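Local atomic coordinates of Lin2722 protein (Listeria innocua, PDB entry 3DS8), a protein that is of unknown function but has an alpha/beta hydrolase fold with a probable serine nucleophile elbow, consistent with a hydrolytic enzyme. Residues 24-27 with 31-34; 57-62 with 237-242; 79-84 with 113-118; 109-114 with 119-124; 133-136 with 141-144. All blocks are in the same frame, centred on the assembly; numbering follows the deposited sequence.

Contact 1 (24-27 with 31-34); sequences DQLM and RSSN. With SO4 (sulfate ion), chain E; SO4 (sulfate ion), chain D.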
# COMPACT_ATOMS: atom_id res chain seq x y z
N ASP A 24 14.54 7.12 -3.12
CA ASP A 24 15.87 7.72 -3.02
C ASP A 24 16.38 7.65 -1.57
O ASP A 24 17.55 7.41 -1.34
CB ASP A 24 15.87 9.18 -3.51
CG ASP A 24 15.81 9.30 -5.05
OD1 ASP A 24 15.91 8.26 -5.76
OD2 ASP A 24 15.68 10.46 -5.54
N GLN A 25 15.50 7.89 -0.60
CA GLN A 25 15.89 7.77 0.79
C GLN A 25 16.30 6.31 1.14
O GLN A 25 17.32 6.08 1.79
CB GLN A 25 14.80 8.30 1.72
CG GLN A 25 14.81 9.81 1.85
CD GLN A 25 13.86 10.32 2.91
OE1 GLN A 25 12.86 10.95 2.57
NE2 GLN A 25 14.11 9.99 4.17
N LEU A 26 15.53 5.34 0.69
CA LEU A 26 15.86 3.94 0.95
C LEU A 26 17.18 3.54 0.30
O LEU A 26 17.98 2.82 0.91
CB LEU A 26 14.75 3.01 0.47
CG LEU A 26 13.43 3.10 1.21
CD1 LEU A 26 12.39 2.25 0.47
CD2 LEU A 26 13.55 2.68 2.67
N MSE A 27 17.44 4.04 -0.93
CA MSE A 27 18.64 3.69 -1.65
C MSE A 27 19.88 4.53 -1.29
O MSE A 27 21.01 4.05 -1.43
CB MSE A 27 18.37 3.74 -3.17
CG MSE A 27 17.37 2.69 -3.51
SE MSE A 27 17.03 2.66 -5.40
CE MSE A 27 18.75 1.92 -6.03
N ARG A 31 20.08 3.36 2.81
CA ARG A 31 20.89 2.39 2.08
C ARG A 31 20.50 0.98 2.50
O ARG A 31 21.37 0.11 2.62
CB ARG A 31 22.39 2.65 2.24
CG ARG A 31 22.78 3.93 1.60
CD ARG A 31 24.27 4.16 1.58
NE ARG A 31 24.86 4.48 2.87
CZ ARG A 31 24.98 5.70 3.39
NH1 ARG A 31 24.49 6.77 2.78
NH2 ARG A 31 25.61 5.85 4.52
N SER A 32 19.19 0.78 2.66
CA SER A 32 18.61 -0.55 2.97
C SER A 32 18.24 -1.31 1.70
O SER A 32 18.05 -2.54 1.74
CB SER A 32 17.38 -0.41 3.87
OG SER A 32 16.51 0.61 3.42
N SER A 33 18.11 -0.57 0.60
CA SER A 33 17.92 -1.15 -0.74
C SER A 33 19.07 -0.70 -1.59
O SER A 33 19.53 0.43 -1.43
CB SER A 33 16.61 -0.70 -1.38
OG SER A 33 15.45 -1.16 -0.69
N ASN A 34 19.57 -1.55 -2.49
CA ASN A 34 20.74 -1.16 -3.29
C ASN A 34 20.55 -1.23 -4.81
O ASN A 34 21.48 -0.90 -5.59
CB ASN A 34 21.99 -1.91 -2.84
CG ASN A 34 21.98 -3.37 -3.19
OD1 ASN A 34 21.00 -3.88 -3.74
ND2 ASN A 34 23.06 -4.06 -2.85
S SO4 E . 26.21 2.16 5.27
O1 SO4 E . 25.18 1.89 6.29
O2 SO4 E . 26.80 3.48 5.55
O3 SO4 E . 27.34 1.19 5.31
O4 SO4 E . 25.61 2.06 3.92
S SO4 D . 25.17 -2.52 -0.98
O1 SO4 D . 24.17 -3.57 -0.82
O2 SO4 D . 24.78 -1.37 -0.15
O3 SO4 D . 26.46 -3.07 -0.58
O4 SO4 D . 25.27 -2.10 -2.38
O HOH W 1 22.18 1.08 -0.83

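Contact 2 (57-62 with 237-242); sequences AKRPII and WFLEKF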
# COMPACT_ATOMS: atom_id res chain seq x y z
N ALA A 57 21.49 -8.12 -5.33
CA ALA A 57 20.40 -7.19 -4.96
C ALA A 57 19.98 -7.34 -3.52
O ALA A 57 19.71 -8.43 -3.04
CB ALA A 57 19.17 -7.33 -5.91
N LYS A 58 19.88 -6.20 -2.83
CA LYS A 58 19.40 -6.13 -1.47
C LYS A 58 18.12 -5.31 -1.43
O LYS A 58 18.12 -4.17 -1.82
CB LYS A 58 20.45 -5.46 -0.59
CG LYS A 58 20.06 -5.29 0.85
CD LYS A 58 21.24 -4.77 1.69
CE LYS A 58 21.50 -3.28 1.53
NZ LYS A 58 22.67 -2.83 2.36
N ARG A 59 17.03 -5.92 -0.99
CA ARG A 59 15.71 -5.29 -0.93
C ARG A 59 15.40 -4.49 -2.20
O ARG A 59 15.06 -3.31 -2.16
CB ARG A 59 15.60 -4.41 0.35
CG ARG A 59 15.86 -5.23 1.60
CD ARG A 59 14.65 -6.07 1.91
NE ARG A 59 13.58 -5.31 2.56
CZ ARG A 59 12.27 -5.52 2.43
NH1 ARG A 59 11.78 -6.40 1.55
NH2 ARG A 59 11.43 -4.80 3.16
N PRO A 60 15.48 -5.16 -3.34
CA PRO A 60 15.38 -4.40 -4.59
C PRO A 60 14.03 -3.72 -4.72
O PRO A 60 13.00 -4.28 -4.38
CB PRO A 60 15.60 -5.46 -5.67
CG PRO A 60 15.19 -6.73 -5.02
CD PRO A 60 15.63 -6.60 -3.60
N ILE A 61 14.05 -2.48 -5.18
CA ILE A 61 12.86 -1.68 -5.37
C ILE A 61 12.30 -1.84 -6.79
O ILE A 61 13.02 -1.76 -7.81
CB ILE A 61 13.16 -0.21 -5.02
CG1 ILE A 61 13.45 -0.09 -3.51
CG2 ILE A 61 11.99 0.73 -5.46
CD1 ILE A 61 13.93 1.29 -3.13
N ILE A 62 11.00 -2.10 -6.86
CA ILE A 62 10.28 -2.13 -8.13
C ILE A 62 9.39 -0.88 -8.22
O ILE A 62 8.35 -0.77 -7.55
CB ILE A 62 9.44 -3.41 -8.28
CG1 ILE A 62 10.27 -4.66 -7.93
CG2 ILE A 62 8.75 -3.44 -9.70
CD1 ILE A 62 11.50 -4.95 -8.77
N TRP A 237 10.67 2.13 8.91
CA TRP A 237 10.56 1.34 10.14
C TRP A 237 9.79 0.06 9.89
O TRP A 237 10.22 -0.99 10.32
CB TRP A 237 9.89 2.15 11.25
CG TRP A 237 9.52 1.32 12.43
CD1 TRP A 237 10.34 0.93 13.41
CD2 TRP A 237 8.25 0.79 12.72
NE1 TRP A 237 9.66 0.14 14.31
CE2 TRP A 237 8.37 0.05 13.92
CE3 TRP A 237 7.00 0.87 12.11
CZ2 TRP A 237 7.31 -0.61 14.48
CZ3 TRP A 237 5.96 0.21 12.69
CH2 TRP A 237 6.12 -0.50 13.88
N PHE A 238 8.64 0.16 9.22
CA PHE A 238 7.81 -1.02 9.01
C PHE A 238 8.50 -2.03 8.09
O PHE A 238 8.47 -3.24 8.33
CB PHE A 238 6.50 -0.57 8.41
CG PHE A 238 5.43 -1.61 8.44
CD1 PHE A 238 4.89 -2.04 9.65
CD2 PHE A 238 4.93 -2.14 7.25
CE1 PHE A 238 3.81 -2.94 9.66
CE2 PHE A 238 3.88 -3.03 7.25
CZ PHE A 238 3.32 -3.43 8.45
N LEU A 239 9.19 -1.52 7.07
CA LEU A 239 9.85 -2.40 6.09
C LEU A 239 11.13 -3.00 6.60
O LEU A 239 11.46 -4.11 6.21
CB LEU A 239 10.12 -1.65 4.77
CG LEU A 239 8.94 -1.16 3.92
CD1 LEU A 239 9.46 -0.28 2.74
CD2 LEU A 239 8.08 -2.35 3.44
N GLU A 240 11.87 -2.28 7.43
CA GLU A 240 13.22 -2.71 7.75
C GLU A 240 13.48 -3.03 9.21
O GLU A 240 14.45 -3.69 9.48
CB GLU A 240 14.22 -1.65 7.26
CG GLU A 240 14.20 -1.45 5.74
CD GLU A 240 14.45 -2.70 4.92
OE1 GLU A 240 15.22 -3.55 5.38
OE2 GLU A 240 13.86 -2.78 3.81
N LYS A 241 12.63 -2.57 10.11
CA LYS A 241 12.87 -2.71 11.57
C LYS A 241 11.79 -3.53 12.26
O LYS A 241 12.11 -4.36 13.14
CB LYS A 241 12.97 -1.33 12.23
CG LYS A 241 14.13 -0.51 11.73
CD LYS A 241 15.43 -1.20 11.99
CE LYS A 241 16.64 -0.32 11.76
NZ LYS A 241 17.85 -0.92 12.35
N PHE A 242 10.54 -3.33 11.85
CA PHE A 242 9.43 -4.04 12.45
C PHE A 242 9.48 -5.53 12.10
O PHE A 242 9.50 -5.91 10.93
CB PHE A 242 8.10 -3.45 12.00
CG PHE A 242 6.90 -4.21 12.54
CD1 PHE A 242 6.61 -4.18 13.86
CD2 PHE A 242 6.09 -4.97 11.68
CE1 PHE A 242 5.51 -4.89 14.39
CE2 PHE A 242 5.00 -5.69 12.19
CZ PHE A 242 4.71 -5.64 13.54

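Contact 3 (79-84 with 113-118); sequences WLKIAM and EDYAGD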
# COMPACT_ATOMS: atom_id res chain seq x y z
N TRP A 79 -4.15 -5.90 -13.39
CA TRP A 79 -2.99 -5.61 -14.23
C TRP A 79 -1.66 -5.86 -13.49
O TRP A 79 -0.69 -6.37 -14.08
CB TRP A 79 -3.05 -4.19 -14.77
CG TRP A 79 -4.26 -3.93 -15.57
CD1 TRP A 79 -5.00 -4.83 -16.28
CD2 TRP A 79 -4.89 -2.66 -15.74
NE1 TRP A 79 -6.10 -4.20 -16.86
CE2 TRP A 79 -6.04 -2.87 -16.54
CE3 TRP A 79 -4.61 -1.39 -15.29
CZ2 TRP A 79 -6.88 -1.81 -16.91
CZ3 TRP A 79 -5.47 -0.34 -15.64
CH2 TRP A 79 -6.56 -0.55 -16.47
N LEU A 80 -1.64 -5.53 -12.21
CA LEU A 80 -0.49 -5.83 -11.35
C LEU A 80 -0.21 -7.33 -11.31
O LEU A 80 0.94 -7.74 -11.45
CB LEU A 80 -0.73 -5.28 -9.95
CG LEU A 80 0.34 -5.51 -8.88
CD1 LEU A 80 1.63 -4.84 -9.32
CD2 LEU A 80 -0.15 -4.97 -7.55
N LYS A 81 -1.26 -8.14 -11.13
CA LYS A 81 -1.10 -9.61 -11.15
C LYS A 81 -0.43 -10.10 -12.42
O LYS A 81 0.48 -10.90 -12.39
CB LYS A 81 -2.47 -10.31 -11.00
CG LYS A 81 -2.61 -11.76 -11.57
CD LYS A 81 -2.26 -12.74 -10.55
CE LYS A 81 -2.71 -14.17 -10.91
NZ LYS A 81 -3.08 -14.53 -12.32
N ILE A 82 -0.86 -9.58 -13.56
CA ILE A 82 -0.30 -9.99 -14.85
C ILE A 82 1.20 -9.66 -14.88
O ILE A 82 2.02 -10.49 -15.28
CB ILE A 82 -1.04 -9.32 -16.03
CG1 ILE A 82 -2.49 -9.86 -16.10
CG2 ILE A 82 -0.31 -9.54 -17.35
CD1 ILE A 82 -3.42 -9.04 -17.01
N ALA A 83 1.54 -8.47 -14.43
CA ALA A 83 2.93 -8.02 -14.37
C ALA A 83 3.75 -8.80 -13.32
O ALA A 83 4.94 -9.12 -13.55
CB ALA A 83 2.97 -6.53 -14.10
N MSE A 84 3.15 -9.08 -12.18
CA MSE A 84 3.81 -9.90 -11.15
C MSE A 84 4.07 -11.34 -11.59
O MSE A 84 5.09 -11.91 -11.17
CB MSE A 84 3.03 -9.90 -9.84
CG MSE A 84 2.97 -8.55 -9.17
SE MSE A 84 4.79 -7.78 -8.80
CE MSE A 84 5.02 -6.65 -10.44
N GLU A 113 -6.03 -9.71 -1.12
CA GLU A 113 -7.23 -10.54 -0.97
C GLU A 113 -7.46 -11.53 -2.08
O GLU A 113 -8.06 -12.59 -1.83
CB GLU A 113 -8.49 -9.69 -0.73
CG GLU A 113 -8.48 -9.02 0.64
CD GLU A 113 -9.78 -8.43 1.04
OE1 GLU A 113 -10.63 -8.20 0.14
OE2 GLU A 113 -9.99 -8.21 2.28
N ASP A 114 -7.00 -11.23 -3.30
CA ASP A 114 -7.41 -11.98 -4.45
C ASP A 114 -6.38 -13.01 -4.87
O ASP A 114 -6.73 -13.97 -5.53
CB ASP A 114 -7.69 -11.05 -5.63
CG ASP A 114 -8.95 -10.22 -5.46
OD1 ASP A 114 -9.74 -10.47 -4.51
OD2 ASP A 114 -9.13 -9.29 -6.26
N TYR A 115 -5.11 -12.82 -4.52
CA TYR A 115 -4.03 -13.72 -4.99
C TYR A 115 -3.12 -14.35 -3.94
O TYR A 115 -2.08 -14.88 -4.28
CB TYR A 115 -3.15 -12.99 -6.01
CG TYR A 115 -3.98 -12.30 -7.06
CD1 TYR A 115 -4.84 -13.02 -7.87
CD2 TYR A 115 -3.98 -10.91 -7.17
CE1 TYR A 115 -5.64 -12.37 -8.80
CE2 TYR A 115 -4.74 -10.26 -8.08
CZ TYR A 115 -5.57 -10.96 -8.91
OH TYR A 115 -6.34 -10.29 -9.83
N ALA A 116 -3.50 -14.29 -2.65
CA ALA A 116 -2.66 -14.89 -1.58
C ALA A 116 -2.28 -16.37 -1.85
O ALA A 116 -1.16 -16.80 -1.54
CB ALA A 116 -3.37 -14.73 -0.22
N GLY A 117 -3.19 -17.16 -2.42
CA GLY A 117 -2.91 -18.58 -2.69
C GLY A 117 -2.19 -18.90 -4.01
O GLY A 117 -1.93 -20.06 -4.33
N ASP A 118 -1.85 -17.87 -4.77
CA ASP A 118 -1.48 -18.06 -6.17
C ASP A 118 0.03 -18.13 -6.27
O ASP A 118 0.70 -17.12 -6.14
CB ASP A 118 -2.05 -16.92 -7.03
CG ASP A 118 -1.89 -17.16 -8.50
OD1 ASP A 118 -0.92 -17.87 -8.90
OD2 ASP A 118 -2.74 -16.67 -9.28
O HOH W 2 -2.73 -17.28 -11.96

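Contact 4 (109-114 with 119-124); sequences TYYAED and KTVPTL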
# COMPACT_ATOMS: atom_id res chain seq x y z
N THR A 109 -4.38 -3.93 -1.74
CA THR A 109 -5.33 -4.59 -0.86
C THR A 109 -6.19 -5.61 -1.65
O THR A 109 -6.36 -6.77 -1.23
CB THR A 109 -6.20 -3.55 -0.15
OG1 THR A 109 -5.35 -2.67 0.60
CG2 THR A 109 -7.26 -4.21 0.79
N TYR A 110 -6.65 -5.23 -2.82
CA TYR A 110 -7.24 -6.21 -3.73
C TYR A 110 -6.26 -7.35 -4.04
O TYR A 110 -6.63 -8.51 -4.05
CB TYR A 110 -7.67 -5.56 -5.05
CG TYR A 110 -8.99 -4.90 -4.98
CD1 TYR A 110 -10.15 -5.65 -4.97
CD2 TYR A 110 -9.10 -3.51 -4.95
CE1 TYR A 110 -11.39 -5.03 -4.91
CE2 TYR A 110 -10.34 -2.88 -4.91
CZ TYR A 110 -11.47 -3.64 -4.87
OH TYR A 110 -12.74 -3.07 -4.84
N TYR A 111 -4.99 -7.02 -4.31
CA TYR A 111 -3.98 -8.08 -4.60
C TYR A 111 -3.82 -9.03 -3.40
O TYR A 111 -3.75 -10.24 -3.55
CB TYR A 111 -2.66 -7.38 -4.93
CG TYR A 111 -1.53 -8.29 -5.39
CD1 TYR A 111 -1.27 -8.49 -6.74
CD2 TYR A 111 -0.70 -8.90 -4.44
CE1 TYR A 111 -0.19 -9.31 -7.13
CE2 TYR A 111 0.38 -9.72 -4.81
CZ TYR A 111 0.63 -9.92 -6.14
OH TYR A 111 1.71 -10.69 -6.46
N ALA A 112 -3.79 -8.47 -2.20
CA ALA A 112 -3.66 -9.25 -0.99
C ALA A 112 -4.84 -10.19 -0.79
O ALA A 112 -4.65 -11.34 -0.32
CB ALA A 112 -3.55 -8.30 0.20
N GLU A 113 -6.03 -9.71 -1.12
CA GLU A 113 -7.23 -10.54 -0.97
C GLU A 113 -7.46 -11.53 -2.08
O GLU A 113 -8.06 -12.59 -1.83
CB GLU A 113 -8.49 -9.69 -0.73
CG GLU A 113 -8.48 -9.02 0.64
CD GLU A 113 -9.78 -8.43 1.04
OE1 GLU A 113 -10.63 -8.20 0.14
OE2 GLU A 113 -9.99 -8.21 2.28
N ASP A 114 -7.00 -11.23 -3.30
CA ASP A 114 -7.41 -11.98 -4.45
C ASP A 114 -6.38 -13.01 -4.87
O ASP A 114 -6.73 -13.97 -5.53
CB ASP A 114 -7.69 -11.05 -5.63
CG ASP A 114 -8.95 -10.22 -5.46
OD1 ASP A 114 -9.74 -10.47 -4.51
OD2 ASP A 114 -9.13 -9.29 -6.26
N LYS A 119 0.56 -19.33 -6.54
CA LYS A 119 2.00 -19.58 -6.61
C LYS A 119 2.68 -18.97 -7.84
O LYS A 119 3.89 -18.95 -7.91
CB LYS A 119 2.29 -21.08 -6.53
CG LYS A 119 1.96 -21.68 -5.16
CD LYS A 119 1.87 -23.18 -5.20
CE LYS A 119 1.41 -23.75 -3.85
NZ LYS A 119 0.76 -25.08 -4.02
N THR A 120 1.91 -18.47 -8.80
CA THR A 120 2.51 -17.84 -9.98
C THR A 120 2.88 -16.36 -9.76
O THR A 120 3.52 -15.76 -10.62
CB THR A 120 1.59 -17.91 -11.21
OG1 THR A 120 0.45 -17.06 -11.00
CG2 THR A 120 1.21 -19.38 -11.49
N VAL A 121 2.45 -15.78 -8.64
CA VAL A 121 2.90 -14.42 -8.31
C VAL A 121 3.49 -14.36 -6.90
O VAL A 121 3.17 -15.22 -6.08
CB VAL A 121 1.74 -13.38 -8.44
CG1 VAL A 121 1.15 -13.39 -9.86
CG2 VAL A 121 0.65 -13.66 -7.40
N PRO A 122 4.32 -13.34 -6.61
CA PRO A 122 4.86 -13.28 -5.25
C PRO A 122 3.76 -13.01 -4.22
O PRO A 122 2.82 -12.25 -4.46
CB PRO A 122 5.87 -12.15 -5.33
CG PRO A 122 6.12 -11.96 -6.82
CD PRO A 122 4.81 -12.22 -7.41
N THR A 123 3.88 -13.62 -3.06
CA THR A 123 2.90 -13.40 -2.01
C THR A 123 3.23 -12.04 -1.38
O THR A 123 4.39 -11.77 -1.08
CB THR A 123 3.01 -14.44 -0.89
OG1 THR A 123 4.32 -14.39 -0.34
CG2 THR A 123 2.82 -15.80 -1.37
N LEU A 124 2.22 -11.19 -1.17
CA LEU A 124 2.45 -9.90 -0.48
C LEU A 124 2.67 -10.20 1.01
O LEU A 124 1.94 -10.96 1.62
CB LEU A 124 1.24 -8.98 -0.64
CG LEU A 124 1.37 -7.52 -0.32
CD1 LEU A 124 2.47 -6.84 -1.14
CD2 LEU A 124 -0.03 -6.87 -0.58
O HOH W 3 -0.94 -11.59 -2.20

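Contact 5 (133-136 with 141-144); sequences PFND and DNGM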
# COMPACT_ATOMS: atom_id res chain seq x y z
N PRO A 133 -8.19 5.49 0.18
CA PRO A 133 -9.59 5.64 0.58
C PRO A 133 -10.35 4.30 0.57
O PRO A 133 -11.15 4.00 -0.33
CB PRO A 133 -10.11 6.64 -0.44
CG PRO A 133 -9.30 6.35 -1.67
CD PRO A 133 -7.98 5.93 -1.22
N PHE A 134 -10.10 3.49 1.60
CA PHE A 134 -10.77 2.21 1.75
C PHE A 134 -12.29 2.26 1.71
O PHE A 134 -12.91 1.37 1.16
CB PHE A 134 -10.28 1.46 3.00
CG PHE A 134 -8.81 1.15 2.96
CD1 PHE A 134 -8.36 0.05 2.24
CD2 PHE A 134 -7.91 1.90 3.69
CE1 PHE A 134 -7.03 -0.22 2.16
CE2 PHE A 134 -6.57 1.66 3.59
CZ PHE A 134 -6.14 0.53 2.86
N ASN A 135 -12.87 3.33 2.24
CA ASN A 135 -14.30 3.58 2.14
C ASN A 135 -14.61 4.86 1.34
O ASN A 135 -15.54 5.59 1.65
CB ASN A 135 -14.89 3.68 3.54
CG ASN A 135 -16.41 3.55 3.55
OD1 ASN A 135 -16.96 2.71 2.83
ND2 ASN A 135 -17.08 4.33 4.40
N ASP A 136 -13.85 5.07 0.26
CA ASP A 136 -14.05 6.16 -0.68
C ASP A 136 -14.01 7.56 -0.01
O ASP A 136 -13.32 7.74 1.01
CB ASP A 136 -15.30 5.90 -1.57
CG ASP A 136 -15.20 4.57 -2.36
OD1 ASP A 136 -14.10 4.15 -2.72
OD2 ASP A 136 -16.26 4.02 -2.69
N ASP A 141 -20.32 8.99 4.71
CA ASP A 141 -20.12 7.56 4.84
C ASP A 141 -19.10 7.25 5.96
O ASP A 141 -18.99 6.11 6.42
CB ASP A 141 -19.61 6.95 3.54
CG ASP A 141 -20.64 6.92 2.42
OD1 ASP A 141 -21.86 7.03 2.71
OD2 ASP A 141 -20.21 6.74 1.25
N ASN A 142 -18.31 8.25 6.33
CA ASN A 142 -17.15 8.04 7.20
C ASN A 142 -17.23 8.69 8.57
O ASN A 142 -16.86 8.07 9.59
CB ASN A 142 -15.90 8.45 6.42
CG ASN A 142 -15.62 7.48 5.29
OD1 ASN A 142 -15.25 6.34 5.55
ND2 ASN A 142 -15.92 7.87 4.03
N GLY A 143 -17.68 9.93 8.61
CA GLY A 143 -17.81 10.62 9.87
C GLY A 143 -16.48 11.07 10.47
O GLY A 143 -15.47 11.24 9.75
N MSE A 144 -16.50 11.33 11.78
CA MSE A 144 -15.36 11.97 12.42
C MSE A 144 -14.88 11.27 13.68
O MSE A 144 -14.05 11.83 14.40
CB MSE A 144 -15.76 13.40 12.80
CG MSE A 144 -16.26 14.22 11.64
SE MSE A 144 -16.73 16.02 12.19
CE MSE A 144 -17.36 15.65 14.03
O HOH W 4 -17.62 7.15 0.59

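Contact 1 (24-27 with 31-34)
The carbonyl of Leu26 and the backbone of Ser32 and Ser33 illustrate how a helix is closed by the chain that leaves it. Ser32 N donates to Leu26 O at 2.9 Å, and Ser33 N adds a weak, longer bond to the same Leu26 O at 3.4 Å. This fold-back starts at Arg31, whose positive phi turns the chain out of helix 20-30.

The tight side lies round Met27, modelled as selenomethionine. Its CA hydrogen points at the carbonyl of Ser33, with Met27 CA to Ser33 O at 3.4 Å. A bend at chi3 (71°) carries the methyl end across to the backbone of Asn34, where Met27 CE meets Asn34 C at 3.8 Å. Leu26 presents its CD2 branch to the hydroxyl of Ser32, while the hydroxyl of Ser33 bonds to Arg59 O. Leu26, Met27 and Ser33 pack on Ile61 of strand 61-66, and Leu26 and Ser32 touch Tyr236 of helix 229-240.

The looser side is wet and ionic. One water donates to both Met27 O and Ser33 O, coming to 2.8 Å from Ser33 O. Arg31 directs the edge of its guanidinium at the sulfate of chain E: NE reaches O4 at 2.7 Å and NH2 reaches O2 at 2.8 Å. The amide of Asn34 is fixed by Lys58 N, which donates to its OD1, while Asn34 ND2 faces the sulfate of chain D and bonds to O4 at 3.0 Å.

The bonds imply a helix end held by backbone beside a polar rim able to hold anions, occupied here by sulfates probably from the crystallisation liquor.

Contact 2 (57-62 with 237-242)
Arg59 and Glu240 reach for each other from opposite directions and join through a salt bridge, the main link between these two segments. Arg59 NE donates to Glu240 OE2 at 2.8 Å on the syn side of the carboxylate, and Arg59 NH2 adds a weak bond to the same Glu240 OE2 at 3.2 Å. One oxygen thus serves two donors along a guanidinium edge. The two flat groups are not coplanar, their planes standing 52° apart. The Glu240 chain doubles back at its CB-CG bond (chi2 -57°), which brings the carboxylate round to the arginine.

The second kind of interaction is with the backbone: Arg59 NH2 gives a weak bond to Leu239 O at 3.1 Å.

Packing is slight: Leu239 CB lies 3.8 Å from Arg59 NH2. Arg59 belongs to the loop just before strand 61-66, and its side chain spans from there, past Ile6 of strand 6-9, to the last turn of helix 229-240.

Other partners complete the grip on the guanidinium, since Arg59 NH2 also forms a salt bridge with Asp97 and Arg59 NH1 bonds to Ile4 O. The carboxylates of Glu240 and Asp97 would be expected to balance its charge, and the several acceptors limit its rotation.

Contact 3 (79-84 with 113-118)
Helix 73-91 meets the end of helix 103-114 where Lys81 lies over Tyr115, the residue that opens a type I beta turn running to Asp118. The lysine chain is spread across one face of the phenol: Lys81 CD stands 3.8 Å from the centroid of the Tyr115 ring and only 13° off its normal, a CH-pi contact, and Lys81 CB touches Tyr115 CE2 at 3.7 Å. Rotation about CB-CG to 90° lays the methylenes along the ring in this way. Against the opposite face rests CB of Asp114, so the ring is sandwiched between aliphatic groups.

Beyond the ring the lysine heads for the turn. Its nearest atom to Asp118 OD2 is Lys81 CE, at 3.0 Å; the direct ion pair from Lys81 NZ to Asp118 OD2 is long, at 3.7 Å. A water bridges the two groups, accepting from Lys81 NZ at 2.8 Å and donating to Asp118 OD2 at 2.7 Å. Glu85 OE2 is the stronger salt-bridge partner of the ammonium, and Asp118 OD1 bonds to the hydroxyl of Thr120.

Beneath this surface contact, Leu80 and Met84 press on Phe64 of strand 61-66 and Ile7 of strand 6-9, while Tyr115 meets Tyr111 of helix 103-114 edge-to-face.

Contact 4 (109-114 with 119-124)
Tyr111 OH donates to Pro122 O at 2.8 Å, the only direct hydrogen bond between 109-114 and 119-124. The hydroxyl lies in the carbonyl plane and uses a lone pair of Pro122 O, with a C=O...donor angle of 143°; the oxygen in turn sits at the edge of the phenol ring. This is a worked example of a buried tyrosine whose hydroxyl pays for its burial by taking up a backbone carbonyl.

Apolar neighbours close round the bond. Val121 comes from the opposite direction, its CG2 branch 3.3 Å from Tyr111 OH and 3.9 Å from Tyr111 CZ. The ring of Pro122 offers its CD to the same hydroxyl at 3.6 Å. Tyr111 reaches this site because its CG stands opposite the backbone N (chi1 -174°), which swings the ring out from the helix toward the strand. Nearer the helix, Leu124 fits against the ring edge by its CB, and Leu124 CD2 meets Ala112 CB at 3.9 Å. A single water forms weak bonds to Tyr111 O and Leu124 N, joining the helix backbone to Leu124 at the start of the strand.

Met96 of strand 95-101 lies against Tyr111, Pro122 and Leu124, so the preceding strand shares the same core. Together these elements form a beta-alpha-beta crossover: strand 95-101, helix 103-114 and strand 123-130. In alpha/beta hydrolases the helix of this unit follows the nucleophile elbow, and the sequence and geometry before helix 103-114 are consistent with one here.

Contact 5 (133-136 with 141-144)
Asn135 and Asn142 run antiparallel alongside one another with their amide planes 78° apart, a nearly perpendicular meeting in which each amide supplies a donor. Asn135 ND2 bonds to Asn142 OD1 at 3.0 Å. The acceptor lies close to the plane of the Asn135 amide, but the donor approaches from above the Asn142 carbonyl, 52° out of its plane and off the lone pairs. In return, Asn142 ND2 gives a weak bond to the backbone at Asn135 O, 3.3 Å away. A chi1 of -164° points the Asn135 amide away from its own backbone N and across to the other segment.

A water bridges Asn135 O and Asp141 OD2, donating to them at 2.8 Å and 2.7 Å respectively. Asn135 O thus collects a water and an amide. Outside partners hold the side chains as well: Asn135 OD1 accepts from Thr155 N, Asn135 ND2 also reaches Asn153 O, Asn142 ND2 bonds to Asp138 O, and Asp141 OD1 accepts from Asn153 ND2.

Pro133 to Asp136 form a type I beta turn, followed by the short, weakly bonded helix 139-142. Both lie in the excursion between strands 123-130 and 173-180, consistent with the place where alpha/beta hydrolases commonly insert a cap or lid.

Overall arrangement
From the N terminus, contact 1 closes a short loop at the end of helix 20-30 and is complete before contact 2 opens. The two touch through residues 33-34 and 58-59, so the helix end is tied to the approach to strand 61-66. Contact 2 closes by far the longest loop, drawing in the late helix 229-240, and contacts 3, 4 and 5 all nest inside it. Contact 4 begins on the stretch where contact 3 ends, so their loops overlap at Glu113 and Asp114; together they join helices 73-91 and 103-114 to strand 123-130. Contact 5 follows in series, across the chain's centre from contact 1, and touches contact 4 where Phe134 packs on Thr109.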